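Excinuclease ABC, subunit A. (Deinococcus radiodurans, PDB 2VF7) binds DNA and ATP as a zinc-containing UvrA-family ABC ATPase and probably takes part in recognising damaged DNA for excision repair. Local coordinates at residues 77-82 / 652-657; 597-602 / 633-638; 601-604 / 608-611; 614-619 / 684-689; 625-630 / 673-678. The protein carries 1 engineered substitution. All coordinates share one frame; numbering follows the deposited sequence.

Interaction 1 (77-82 / 652-657); sequences FNQAGV and VELLFL
The β-hairpin of the second zinc finger, strands 649-652 and 660-663 with the loop between them, meets the short helix 77-80 through Val652 and Leu654 on its side and Ala80 and Gln79 on the other. This is a light contact, with no hydrogen bond between the segments. Its apolar part is one methyl against another: Ala80 CB lies 4.1 Å from Val652 CG2, the branch that sits between the backbone N and the carbonyl carbon of the valine. Ala80 also touches Val660 on the partner strand, so the alanine rests against both arms of the hairpin near the start of its loop.

The second touch is of mixed character. Gln79 and Leu654 approach at about a right angle, and the amide oxygen OE1 of Gln79 comes to 3.3 Å from Leu654 CG. The glutamine gets there because CG is anti to its carbonyl carbon (chi1 -71°) and the chain runs on extended; the oxygen meets hydrocarbon.

Each partner is shaped by its own backbone. Gly81 N bonds to Phe77 O at 2.8 Å, closing the one turn of helix, and Gly81 then leaves it with positive phi. On the hairpin side Leu655 N reaches Val652 O, which Ser659 OG also binds. Behind the helix, Phe77 packs on Arg63 and Glu67 of helix 49-69, the helix that follows the first P-loop, and the side chain of Ala80 is about 12 Å from a bound ADP. A second-module hairpin resting beside the first P-loop helix is consistent with two ABC modules of a UvrA chain packing together.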
# COMPACT_ATOMS: atom_id res chain seq x y z
N PHE A 77 3.04 -10.41 4.99
CA PHE A 77 2.69 -10.34 6.43
C PHE A 77 3.57 -11.12 7.39
O PHE A 77 3.91 -10.60 8.44
CB PHE A 77 1.22 -10.74 6.64
CG PHE A 77 0.98 -12.23 6.58
CD1 PHE A 77 1.18 -12.93 5.38
CD2 PHE A 77 0.58 -12.93 7.70
CE1 PHE A 77 0.97 -14.31 5.31
CE2 PHE A 77 0.36 -14.32 7.65
CZ PHE A 77 0.56 -15.01 6.45
N ASN A 78 3.91 -12.37 7.06
CA ASN A 78 4.66 -13.23 7.98
C ASN A 78 6.13 -12.81 8.16
O ASN A 78 6.86 -13.37 8.99
CB ASN A 78 4.54 -14.71 7.58
CG ASN A 78 4.57 -15.66 8.79
OD1 ASN A 78 5.58 -15.79 9.48
ND2 ASN A 78 3.45 -16.34 9.02
N GLN A 79 6.55 -11.83 7.36
CA GLN A 79 7.78 -11.10 7.63
C GLN A 79 7.61 -10.26 8.89
O GLN A 79 8.40 -10.36 9.83
CB GLN A 79 8.16 -10.21 6.44
CG GLN A 79 8.64 -10.98 5.21
CD GLN A 79 9.58 -10.14 4.33
OE1 GLN A 79 9.14 -9.15 3.66
NE2 GLN A 79 10.89 -10.54 4.33
N ALA A 80 6.55 -9.44 8.91
CA ALA A 80 6.20 -8.61 10.05
C ALA A 80 5.78 -9.43 11.27
O ALA A 80 6.27 -9.21 12.37
CB ALA A 80 5.09 -7.64 9.66
N GLY A 81 4.86 -10.37 11.05
CA GLY A 81 4.31 -11.22 12.11
C GLY A 81 2.79 -11.40 12.04
O GLY A 81 2.07 -10.55 11.53
N VAL A 82 2.33 -12.53 12.56
CA VAL A 82 0.90 -12.83 12.67
C VAL A 82 0.49 -12.88 14.15
O VAL A 82 1.33 -13.22 15.00
CB VAL A 82 0.56 -14.19 12.01
CG1 VAL A 82 -0.76 -14.11 11.33
CG2 VAL A 82 1.62 -14.57 11.00
N VAL A 652 10.66 -3.40 9.00
CA VAL A 652 10.04 -3.93 7.81
C VAL A 652 9.28 -2.83 7.07
O VAL A 652 8.08 -2.63 7.27
CB VAL A 652 9.19 -5.22 8.09
CG1 VAL A 652 10.11 -6.37 8.50
CG2 VAL A 652 8.13 -4.98 9.15
N GLU A 653 10.03 -2.11 6.23
CA GLU A 653 9.50 -1.06 5.35
C GLU A 653 8.68 -1.68 4.23
O GLU A 653 8.56 -1.14 3.12
CB GLU A 653 10.65 -0.21 4.79
CG GLU A 653 11.08 0.94 5.71
CD GLU A 653 10.22 2.19 5.54
OE1 GLU A 653 9.81 2.76 6.58
OE2 GLU A 653 9.95 2.60 4.38
N LEU A 654 8.13 -2.85 4.55
CA LEU A 654 7.24 -3.60 3.70
C LEU A 654 5.83 -3.12 4.01
O LEU A 654 4.94 -3.10 3.13
CB LEU A 654 7.40 -5.10 3.98
CG LEU A 654 8.69 -5.86 3.57
CD1 LEU A 654 8.93 -5.81 2.04
CD2 LEU A 654 9.93 -5.40 4.33
N LEU A 655 5.62 -2.72 5.27
CA LEU A 655 4.42 -2.00 5.65
C LEU A 655 4.56 -0.52 5.30
O LEU A 655 5.31 0.22 5.96
CB LEU A 655 4.04 -2.23 7.12
CG LEU A 655 3.03 -3.37 7.38
CD1 LEU A 655 2.78 -3.56 8.87
CD2 LEU A 655 1.70 -3.14 6.64
N PHE A 656 3.84 -0.12 4.25
CA PHE A 656 3.84 1.24 3.71
C PHE A 656 2.92 2.19 4.51
O PHE A 656 3.03 3.41 4.40
CB PHE A 656 3.44 1.23 2.22
CG PHE A 656 2.01 1.67 1.97
CD1 PHE A 656 0.94 0.83 2.26
CD2 PHE A 656 1.75 2.93 1.42
CE1 PHE A 656 -0.37 1.24 2.03
CE2 PHE A 656 0.44 3.35 1.18
CZ PHE A 656 -0.62 2.50 1.48
N LEU A 657 1.99 1.60 5.27
CA LEU A 657 1.33 2.30 6.37
C LEU A 657 2.27 2.07 7.53
O LEU A 657 2.90 1.01 7.59
CB LEU A 657 -0.06 1.72 6.66
CG LEU A 657 -0.22 0.24 7.07
CD1 LEU A 657 -1.54 0.21 8.17
CD2 LEU A 657 -0.32 -0.69 5.58

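Interaction 2 (597-602 / 633-638); sequences TPRSNM and SFNVKG
Two acceptors on consecutive residues, Asn635 OD1 and the backbone O of Phe634, crowd one edge of the Arg599 guanidinium. The contact joins two loops of the module that carries the second zinc finger, and Arg599 lies about 8 Å from the zinc ligand Cys644, side chain to side chain. Arg599 NE gives a 2.5 Å bond to Asn635 OD1, with 150° at the hydrogen; the oxygen stands 20° out of the guanidinium plane, and the amide is turned 62° against it. NH2 bonds to Phe634 O, although the modelled 2.5 Å is so short that the exact length is doubtful, and only weakly to Asn635 OD1. Outside the pair of loops, NH2 also binds Gln645 O and NH1 forms a salt bridge with Glu647. Replacing Arg599 by an alanine would probably cost Asn635 OD1 its donor in this pair, leave Glu647 without its charged mate, and remove the donor that Phe634 O has in NH2.

The Phe634 ring presents its edge to the arginine's own carbonyl: CE1 is 3.1 Å from Arg599 O. It meets the Asn601 amide obliquely and makes a cation-pi contact with Arg671. The loop behind is shaped by an ST turn, in which Ser633 OG accepts the backbone N of Asn635 at 3.2 Å.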
# COMPACT_ATOMS: atom_id res chain seq x y z
N THR A 597 13.98 3.97 18.98
CA THR A 597 14.32 2.74 18.27
C THR A 597 14.51 1.64 19.30
O THR A 597 14.49 1.92 20.49
CB THR A 597 15.61 2.88 17.43
OG1 THR A 597 16.75 2.92 18.30
CG2 THR A 597 15.56 4.14 16.56
N PRO A 598 14.65 0.37 18.85
CA PRO A 598 14.88 -0.75 19.78
C PRO A 598 16.28 -0.89 20.42
O PRO A 598 16.51 -1.87 21.15
CB PRO A 598 14.56 -1.99 18.92
CG PRO A 598 13.93 -1.46 17.62
CD PRO A 598 14.51 -0.10 17.45
N ARG A 599 17.21 0.05 20.16
CA ARG A 599 18.49 0.11 20.90
C ARG A 599 18.21 0.24 22.38
O ARG A 599 18.88 -0.37 23.21
CB ARG A 599 19.24 1.40 20.63
CG ARG A 599 19.91 1.54 19.36
CD ARG A 599 21.33 1.98 19.62
NE ARG A 599 22.16 0.79 19.65
CZ ARG A 599 22.55 0.13 18.57
NH1 ARG A 599 22.20 0.54 17.36
NH2 ARG A 599 23.30 -0.94 18.72
N SER A 600 17.26 1.13 22.69
CA SER A 600 16.93 1.53 24.05
C SER A 600 16.18 0.46 24.81
O SER A 600 15.35 -0.27 24.23
CB SER A 600 16.08 2.79 24.04
OG SER A 600 16.78 3.88 23.44
N ASN A 601 16.49 0.37 26.11
CA ASN A 601 15.79 -0.50 27.03
C ASN A 601 16.00 -0.06 28.49
O ASN A 601 16.81 0.84 28.77
CB ASN A 601 16.16 -1.98 26.75
CG ASN A 601 17.67 -2.24 26.72
OD1 ASN A 601 18.15 -3.05 25.93
ND2 ASN A 601 18.42 -1.57 27.58
N MET A 602 15.24 -0.62 29.43
CA MET A 602 15.46 -0.32 30.86
C MET A 602 16.92 -0.51 31.24
O MET A 602 17.49 0.34 31.95
CB MET A 602 14.66 -1.27 31.76
CG MET A 602 13.27 -0.82 32.15
SD MET A 602 12.33 -2.28 32.69
CE MET A 602 11.22 -1.52 33.83
N SER A 633 28.61 -5.09 25.14
CA SER A 633 27.80 -3.98 24.73
C SER A 633 27.13 -4.31 23.39
O SER A 633 27.75 -4.93 22.52
CB SER A 633 28.66 -2.72 24.59
OG SER A 633 27.87 -1.54 24.54
N PHE A 634 25.88 -3.91 23.22
CA PHE A 634 25.27 -3.97 21.89
C PHE A 634 25.30 -2.58 21.26
O PHE A 634 24.66 -2.36 20.25
CB PHE A 634 23.84 -4.52 21.94
CG PHE A 634 22.96 -3.83 22.93
CD1 PHE A 634 22.31 -2.65 22.60
CD2 PHE A 634 22.79 -4.36 24.21
CE1 PHE A 634 21.53 -2.00 23.53
CE2 PHE A 634 22.02 -3.71 25.13
CZ PHE A 634 21.38 -2.55 24.80
N ASN A 635 26.05 -1.64 21.85
CA ASN A 635 26.20 -0.30 21.27
C ASN A 635 27.56 -0.07 20.67
O ASN A 635 27.85 0.99 20.11
CB ASN A 635 25.81 0.80 22.26
CG ASN A 635 24.37 0.73 22.61
OD1 ASN A 635 23.56 0.44 21.75
ND2 ASN A 635 24.03 0.94 23.87
N VAL A 636 28.36 -1.11 20.72
CA VAL A 636 29.71 -1.05 20.25
C VAL A 636 29.93 -2.28 19.36
O VAL A 636 29.47 -3.37 19.67
CB VAL A 636 30.70 -0.93 21.47
CG1 VAL A 636 32.11 -1.39 21.13
CG2 VAL A 636 30.75 0.50 21.98
N LYS A 637 30.62 -2.06 18.25
CA LYS A 637 31.00 -3.12 17.32
C LYS A 637 31.93 -4.15 18.00
O LYS A 637 32.73 -3.78 18.88
CB LYS A 637 31.65 -2.47 16.11
CG LYS A 637 32.40 -3.35 15.18
CD LYS A 637 33.44 -2.54 14.41
CE LYS A 637 34.69 -2.29 15.28
NZ LYS A 637 35.77 -1.64 14.50
N GLY A 638 31.81 -5.43 17.62
CA GLY A 638 32.69 -6.48 18.16
C GLY A 638 32.02 -7.76 18.64
O GLY A 638 32.20 -8.83 18.04

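Interaction 3 (601-604 / 608-611); sequences NMAT and LFDQ
Ala603 carries nearly all of this contact, facing Leu608 and Phe609 from the first turn of helix 602-605. That helix opens with Asn601 at the N-cap position, whose backbone O receives a weak 3.3 Å bond from Thr604 N. Next, Met602 packs on Leu714 and Leu722, and its O is bound by Thr606 OG1.

At Ala603 the chain turns its flank to the next helix. The methyl CB lies 4.2 Å from Phe609 CB and 4.5 Å from Leu608 CD1. Its carbonyl comes closer: Phe609 N donates to Ala603 O at 3.0 Å, but the bond is bent, 129° at the hydrogen, and weak. Two carbons lie against the same oxygen, Leu608 CG at 3.6 Å and Phe609 CB at 3.3 Å. Together these atoms make a tight turn between two successive helices, helix 602-605 giving way to helix 609-617 after a few residues. It belongs to the helical part of the second ABC module, which follows core strand 585-589 in the chain; in ABC ATPases this part carries the signature motif.

The two apolar side chains then part company. Leu608 has CG in the crowded position between N and carbonyl carbon (chi1 71°), and packs beyond on Ala710 and Leu711 of helix 705-716. Phe609 swings CG opposite its backbone N (chi1 -164°), which takes the ring past the alanine to Ile686 and Leu690. Thr604 follows, its CB directed away from 608-611, and its CA comes to 4.3 Å from Phe609 CB.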
# COMPACT_ATOMS: atom_id res chain seq x y z
N ASN A 601 16.49 0.37 26.11
CA ASN A 601 15.79 -0.50 27.03
C ASN A 601 16.00 -0.06 28.49
O ASN A 601 16.81 0.84 28.77
CB ASN A 601 16.16 -1.98 26.75
CG ASN A 601 17.67 -2.24 26.72
OD1 ASN A 601 18.15 -3.05 25.93
ND2 ASN A 601 18.42 -1.57 27.58
N MET A 602 15.24 -0.62 29.43
CA MET A 602 15.46 -0.32 30.86
C MET A 602 16.92 -0.51 31.24
O MET A 602 17.49 0.34 31.95
CB MET A 602 14.66 -1.27 31.76
CG MET A 602 13.27 -0.82 32.15
SD MET A 602 12.33 -2.28 32.69
CE MET A 602 11.22 -1.52 33.83
N ALA A 603 17.50 -1.62 30.79
CA ALA A 603 18.83 -2.06 31.23
C ALA A 603 19.88 -0.98 31.08
O ALA A 603 20.78 -0.81 31.90
CB ALA A 603 19.27 -3.28 30.46
N THR A 604 19.73 -0.23 30.01
CA THR A 604 20.72 0.72 29.60
C THR A 604 20.31 2.15 29.99
O THR A 604 21.18 3.00 30.17
CB THR A 604 20.94 0.52 28.10
OG1 THR A 604 22.28 0.86 27.77
CG2 THR A 604 19.90 1.27 27.24
N LEU A 608 22.28 0.36 34.73
CA LEU A 608 22.68 -0.88 35.38
C LEU A 608 23.43 -1.85 34.47
O LEU A 608 24.13 -2.73 34.95
CB LEU A 608 21.45 -1.56 36.02
CG LEU A 608 20.34 -2.22 35.20
CD1 LEU A 608 20.74 -3.59 34.65
CD2 LEU A 608 19.12 -2.37 36.07
N PHE A 609 23.32 -1.67 33.15
CA PHE A 609 23.93 -2.62 32.23
C PHE A 609 25.46 -2.56 32.26
O PHE A 609 26.12 -3.56 31.96
CB PHE A 609 23.37 -2.45 30.81
CG PHE A 609 23.66 -3.62 29.87
CD1 PHE A 609 23.16 -4.89 30.14
CD2 PHE A 609 24.43 -3.43 28.73
CE1 PHE A 609 23.44 -5.98 29.28
CE2 PHE A 609 24.70 -4.50 27.88
CZ PHE A 609 24.19 -5.78 28.16
N ASP A 610 26.02 -1.42 32.66
CA ASP A 610 27.47 -1.19 32.71
C ASP A 610 28.22 -2.14 33.65
O ASP A 610 29.34 -2.55 33.33
CB ASP A 610 27.78 0.24 33.18
CG ASP A 610 27.84 1.23 32.04
OD1 ASP A 610 26.77 1.75 31.64
OD2 ASP A 610 28.95 1.50 31.54
N GLN A 611 27.62 -2.43 34.81
CA GLN A 611 28.16 -3.33 35.83
C GLN A 611 27.94 -4.78 35.43
O GLN A 611 28.78 -5.65 35.70
CB GLN A 611 27.50 -3.11 37.19
CG GLN A 611 26.61 -1.86 37.34
CD GLN A 611 27.34 -0.55 37.05
OE1 GLN A 611 28.52 -0.36 37.43
NE2 GLN A 611 26.63 0.37 36.38

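Interaction 4 (614-619 / 684-689); sequences KLFAAT and KNIADV
Phe616 is the one side chain that 614-619 sends into 684-689, and its ring meets Ile686, Val689 and two backbone carbonyls. Both helices, 609-617 and 686-690, belong to the helical part of the second ABC module, with Ile686 about 10 Å from the zinc ligand Cys641, side chain to side chain. Of the apolar contacts, Ile686 CD1 sits over one face in a CH-pi contact, 4.0 Å from the ring centroid and 28° off the normal. Chi1 -174° sets CG1 opposite the backbone N, and the turn at chi2 then lays CD1 over the ring. Val689 CG1, one turn further along the helix, touches the rim instead, in the ring plane, 3.8 Å from Phe616 CZ. Phe632, outside the segments, adds an inclined ring.

Two oxygens form a second group: Lys684 O lies at the edge, 3.5 Å from Phe616 CE2, and Asn685 O comes obliquely to 3.6 Å from CZ.

No hydrogen bond crosses between the segments; those nearby shape each segment's own backbone. Asn685 and Asp688 form a capping box at the start of helix 686-690: Asp688 N donates to Asn685 OD1 at 2.6 Å, nearly in line with the C=O, and Asn685 N returns a 2.9 Å bond to Asp688 OD1 on the anti side of the carboxylate. Thr619 OG1 donates to Phe616 O at 2.6 Å, in the plane of that carbonyl.

The Phe616 ring therefore holds the two segments by shape, and Phe609 and Val612 of the same helix extend the apolar face against Ile686 and Val689.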
# COMPACT_ATOMS: atom_id res chain seq x y z
N LYS A 614 30.71 -5.67 33.09
CA LYS A 614 31.81 -5.86 34.05
C LYS A 614 31.86 -7.29 34.65
O LYS A 614 32.93 -7.88 34.75
CB LYS A 614 31.65 -4.80 35.14
CG LYS A 614 32.75 -4.72 36.13
CD LYS A 614 32.32 -3.90 37.34
CE LYS A 614 31.62 -4.76 38.42
NZ LYS A 614 30.15 -4.90 38.19
N LEU A 615 30.71 -7.83 35.04
CA LEU A 615 30.62 -9.16 35.67
C LEU A 615 30.84 -10.28 34.68
O LEU A 615 31.24 -11.38 35.06
CB LEU A 615 29.24 -9.37 36.32
CG LEU A 615 28.76 -8.54 37.52
CD1 LEU A 615 27.31 -8.84 37.88
CD2 LEU A 615 29.69 -8.71 38.74
N PHE A 616 30.50 -10.02 33.42
CA PHE A 616 30.74 -10.98 32.33
C PHE A 616 32.21 -10.99 31.91
O PHE A 616 32.78 -12.04 31.66
CB PHE A 616 29.82 -10.69 31.14
CG PHE A 616 28.46 -11.37 31.24
CD1 PHE A 616 27.42 -10.77 31.92
CD2 PHE A 616 28.25 -12.61 30.66
CE1 PHE A 616 26.19 -11.40 32.05
CE2 PHE A 616 27.03 -13.25 30.77
CZ PHE A 616 25.99 -12.65 31.46
N ALA A 617 32.83 -9.81 31.86
CA ALA A 617 34.23 -9.66 31.50
C ALA A 617 35.19 -10.29 32.51
O ALA A 617 36.37 -10.49 32.20
CB ALA A 617 34.56 -8.20 31.32
N ALA A 618 34.69 -10.61 33.72
CA ALA A 618 35.50 -11.19 34.80
C ALA A 618 35.40 -12.72 34.94
O ALA A 618 35.90 -13.30 35.90
CB ALA A 618 35.15 -10.52 36.11
N THR A 619 34.76 -13.38 33.97
CA THR A 619 34.55 -14.82 34.01
C THR A 619 35.73 -15.55 33.39
O THR A 619 36.43 -14.98 32.55
CB THR A 619 33.23 -15.25 33.28
OG1 THR A 619 33.17 -14.64 31.99
CG2 THR A 619 32.02 -14.83 34.08
N LYS A 684 24.00 -18.17 33.18
CA LYS A 684 23.22 -17.34 32.27
C LYS A 684 24.10 -16.65 31.22
O LYS A 684 25.12 -16.06 31.57
CB LYS A 684 22.49 -16.25 33.06
CG LYS A 684 21.39 -16.76 33.97
CD LYS A 684 20.28 -15.72 34.14
CE LYS A 684 19.21 -16.23 35.12
NZ LYS A 684 18.85 -17.66 34.88
N ASN A 685 23.73 -16.68 29.93
CA ASN A 685 24.47 -15.88 28.94
C ASN A 685 23.99 -14.44 29.01
O ASN A 685 23.17 -14.14 29.86
CB ASN A 685 24.48 -16.48 27.51
CG ASN A 685 23.08 -16.70 26.91
OD1 ASN A 685 22.19 -15.88 27.08
ND2 ASN A 685 22.90 -17.81 26.21
N ILE A 686 24.51 -13.54 28.18
CA ILE A 686 24.17 -12.12 28.33
C ILE A 686 22.75 -11.83 27.83
O ILE A 686 22.13 -10.84 28.25
CB ILE A 686 25.23 -11.18 27.63
CG1 ILE A 686 24.94 -9.70 27.92
CG2 ILE A 686 25.27 -11.42 26.11
CD1 ILE A 686 25.20 -9.20 29.39
N ALA A 687 22.25 -12.69 26.94
CA ALA A 687 20.89 -12.60 26.40
C ALA A 687 19.94 -13.24 27.39
O ALA A 687 18.77 -12.87 27.45
CB ALA A 687 20.82 -13.32 25.06
N ASP A 688 20.46 -14.20 28.17
CA ASP A 688 19.71 -14.81 29.26
C ASP A 688 19.38 -13.74 30.27
O ASP A 688 18.25 -13.72 30.77
CB ASP A 688 20.47 -15.95 29.94
CG ASP A 688 20.34 -17.29 29.21
OD1 ASP A 688 21.32 -18.05 29.24
OD2 ASP A 688 19.29 -17.61 28.63
N VAL A 689 20.31 -12.82 30.56
CA VAL A 689 19.99 -11.74 31.51
C VAL A 689 19.06 -10.66 30.95
O VAL A 689 18.17 -10.22 31.63
CB VAL A 689 21.22 -11.13 32.32
CG1 VAL A 689 22.36 -12.16 32.59
CG2 VAL A 689 21.76 -9.85 31.73

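Interaction 5 (625-630 / 673-678); sequences RGYNAG and NAETLE
An inverse gamma turn centred on Gly626, with a weak bond from Tyr627 N to Arg625 O, sets Arg625 and Tyr627 side by side before Glu675 and Glu678. The tyrosine hydroxyl donates to Glu675 OE2 at 2.8 Å. It meets the carboxylate on its anti side, 20° out of plane, and the oxygen lies at the ring's edge. Glu675 reaches it with an extended chain, its CG set opposite the backbone N (chi1 172°).

Alongside, Arg625 CB lies 3.6 Å above the Tyr627 ring plane, toward its rim. From there the bent chain brings NH2 to Glu678 OE2 at 3.1 Å, a salt bridge whose hydrogen bond is weak. Both loops flank the second zinc finger at its surface, the Glu675 side chain being about 14 Å from the zinc ion. Arg625 NE gives a weak 3.3 Å bond to Tyr627 OH, so the hydroxyl accepts from arginine while donating to glutamate. With a phenylalanine in place of Tyr627, Glu675 OE2 would probably lose its donor and Arg625 NE its acceptor, leaving Glu675 freer to turn and Arg625 held mainly by Glu678. Behind, an Asx motif has Asn673 OD1 accepting from Thr676 N at 3.0 Å.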
# COMPACT_ATOMS: atom_id res chain seq x y z
N ARG A 625 39.80 -15.66 26.35
CA ARG A 625 39.79 -14.83 25.16
C ARG A 625 40.10 -13.42 25.62
O ARG A 625 39.93 -13.09 26.78
CB ARG A 625 38.41 -14.85 24.52
CG ARG A 625 37.95 -16.19 23.95
CD ARG A 625 36.89 -16.80 24.85
NE ARG A 625 35.65 -17.18 24.17
CZ ARG A 625 35.42 -18.34 23.57
NH1 ARG A 625 36.38 -19.27 23.51
NH2 ARG A 625 34.25 -18.59 23.02
N GLY A 626 40.56 -12.57 24.72
CA GLY A 626 40.90 -11.23 25.15
C GLY A 626 39.67 -10.34 25.13
O GLY A 626 39.65 -9.38 24.34
N TYR A 627 38.66 -10.66 25.95
CA TYR A 627 37.39 -9.89 26.00
C TYR A 627 37.43 -8.90 27.15
O TYR A 627 37.91 -9.23 28.26
CB TYR A 627 36.15 -10.77 26.26
CG TYR A 627 35.72 -11.79 25.22
CD1 TYR A 627 36.29 -11.84 23.95
CD2 TYR A 627 34.71 -12.71 25.52
CE1 TYR A 627 35.87 -12.79 23.01
CE2 TYR A 627 34.29 -13.66 24.60
CZ TYR A 627 34.86 -13.69 23.35
OH TYR A 627 34.43 -14.64 22.44
N ASN A 628 36.97 -7.69 26.89
CA ASN A 628 36.67 -6.76 27.95
C ASN A 628 35.15 -6.58 28.00
O ASN A 628 34.43 -7.24 27.24
CB ASN A 628 37.41 -5.44 27.76
CG ASN A 628 37.01 -4.71 26.51
OD1 ASN A 628 37.31 -5.15 25.39
ND2 ASN A 628 36.33 -3.57 26.68
N ALA A 629 34.68 -5.72 28.90
CA ALA A 629 33.26 -5.49 29.12
C ALA A 629 32.60 -4.98 27.84
O ALA A 629 31.40 -5.15 27.65
CB ALA A 629 33.05 -4.50 30.26
N GLY A 630 33.40 -4.34 26.99
CA GLY A 630 32.98 -3.87 25.67
C GLY A 630 32.41 -4.95 24.75
O GLY A 630 31.47 -4.69 24.02
N ASN A 673 26.39 -11.91 18.65
CA ASN A 673 26.86 -13.06 17.86
C ASN A 673 26.91 -14.31 18.73
O ASN A 673 26.71 -14.22 19.94
CB ASN A 673 28.16 -12.77 17.06
CG ASN A 673 29.36 -12.49 17.95
OD1 ASN A 673 29.50 -13.04 19.03
ND2 ASN A 673 30.25 -11.64 17.47
N ALA A 674 27.13 -15.47 18.11
CA ALA A 674 27.04 -16.76 18.79
C ALA A 674 28.19 -16.98 19.76
O ALA A 674 28.05 -17.65 20.77
CB ALA A 674 27.02 -17.89 17.77
N GLU A 675 29.35 -16.42 19.42
CA GLU A 675 30.56 -16.61 20.20
C GLU A 675 30.49 -15.85 21.53
O GLU A 675 31.03 -16.30 22.53
CB GLU A 675 31.76 -16.17 19.37
CG GLU A 675 33.06 -16.13 20.12
CD GLU A 675 34.18 -15.66 19.25
OE1 GLU A 675 34.00 -15.68 18.01
OE2 GLU A 675 35.24 -15.28 19.80
N THR A 676 29.79 -14.72 21.52
CA THR A 676 29.57 -13.93 22.74
C THR A 676 28.61 -14.64 23.71
O THR A 676 28.71 -14.46 24.91
CB THR A 676 29.05 -12.52 22.38
OG1 THR A 676 29.89 -11.95 21.36
CG2 THR A 676 29.05 -11.62 23.57
N LEU A 677 27.72 -15.48 23.18
CA LEU A 677 26.65 -16.10 23.99
C LEU A 677 27.09 -17.42 24.61
O LEU A 677 26.37 -18.02 25.42
CB LEU A 677 25.37 -16.30 23.16
CG LEU A 677 24.69 -15.11 22.47
CD1 LEU A 677 23.85 -15.59 21.30
CD2 LEU A 677 23.85 -14.32 23.44
N GLU A 678 28.29 -17.86 24.22
CA GLU A 678 28.96 -19.02 24.83
C GLU A 678 29.50 -18.73 26.23
O GLU A 678 29.82 -19.68 26.97
CB GLU A 678 30.11 -19.50 23.93
CG GLU A 678 29.67 -20.10 22.60
CD GLU A 678 30.82 -20.72 21.83
OE1 GLU A 678 30.57 -21.34 20.76
OE2 GLU A 678 31.98 -20.60 22.30

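In the fold
Four of the five contacts gather in the second zinc-bearing module; interaction 1 stands apart, its centre 23 Å or more from the others, joining the module's hairpin to a helix from far earlier in the chain, and though partly exposed has no hydrogen bond across. Interactions 3 and 4 are buried and mainly apolar, with one weak backbone bond in interaction 3; they share helix 609-617 and meet where Phe609 CE1 lies 3.7 Å from Ile686 CD1. Interaction 5, at the surface, uses charge and a hydroxyl, yet abuts interaction 4. Interaction 2 is partly buried, its ring also touching Phe609. Within the module, polar bonding is greater in loop contacts 2 and 5 than in helix contacts 3 and 4.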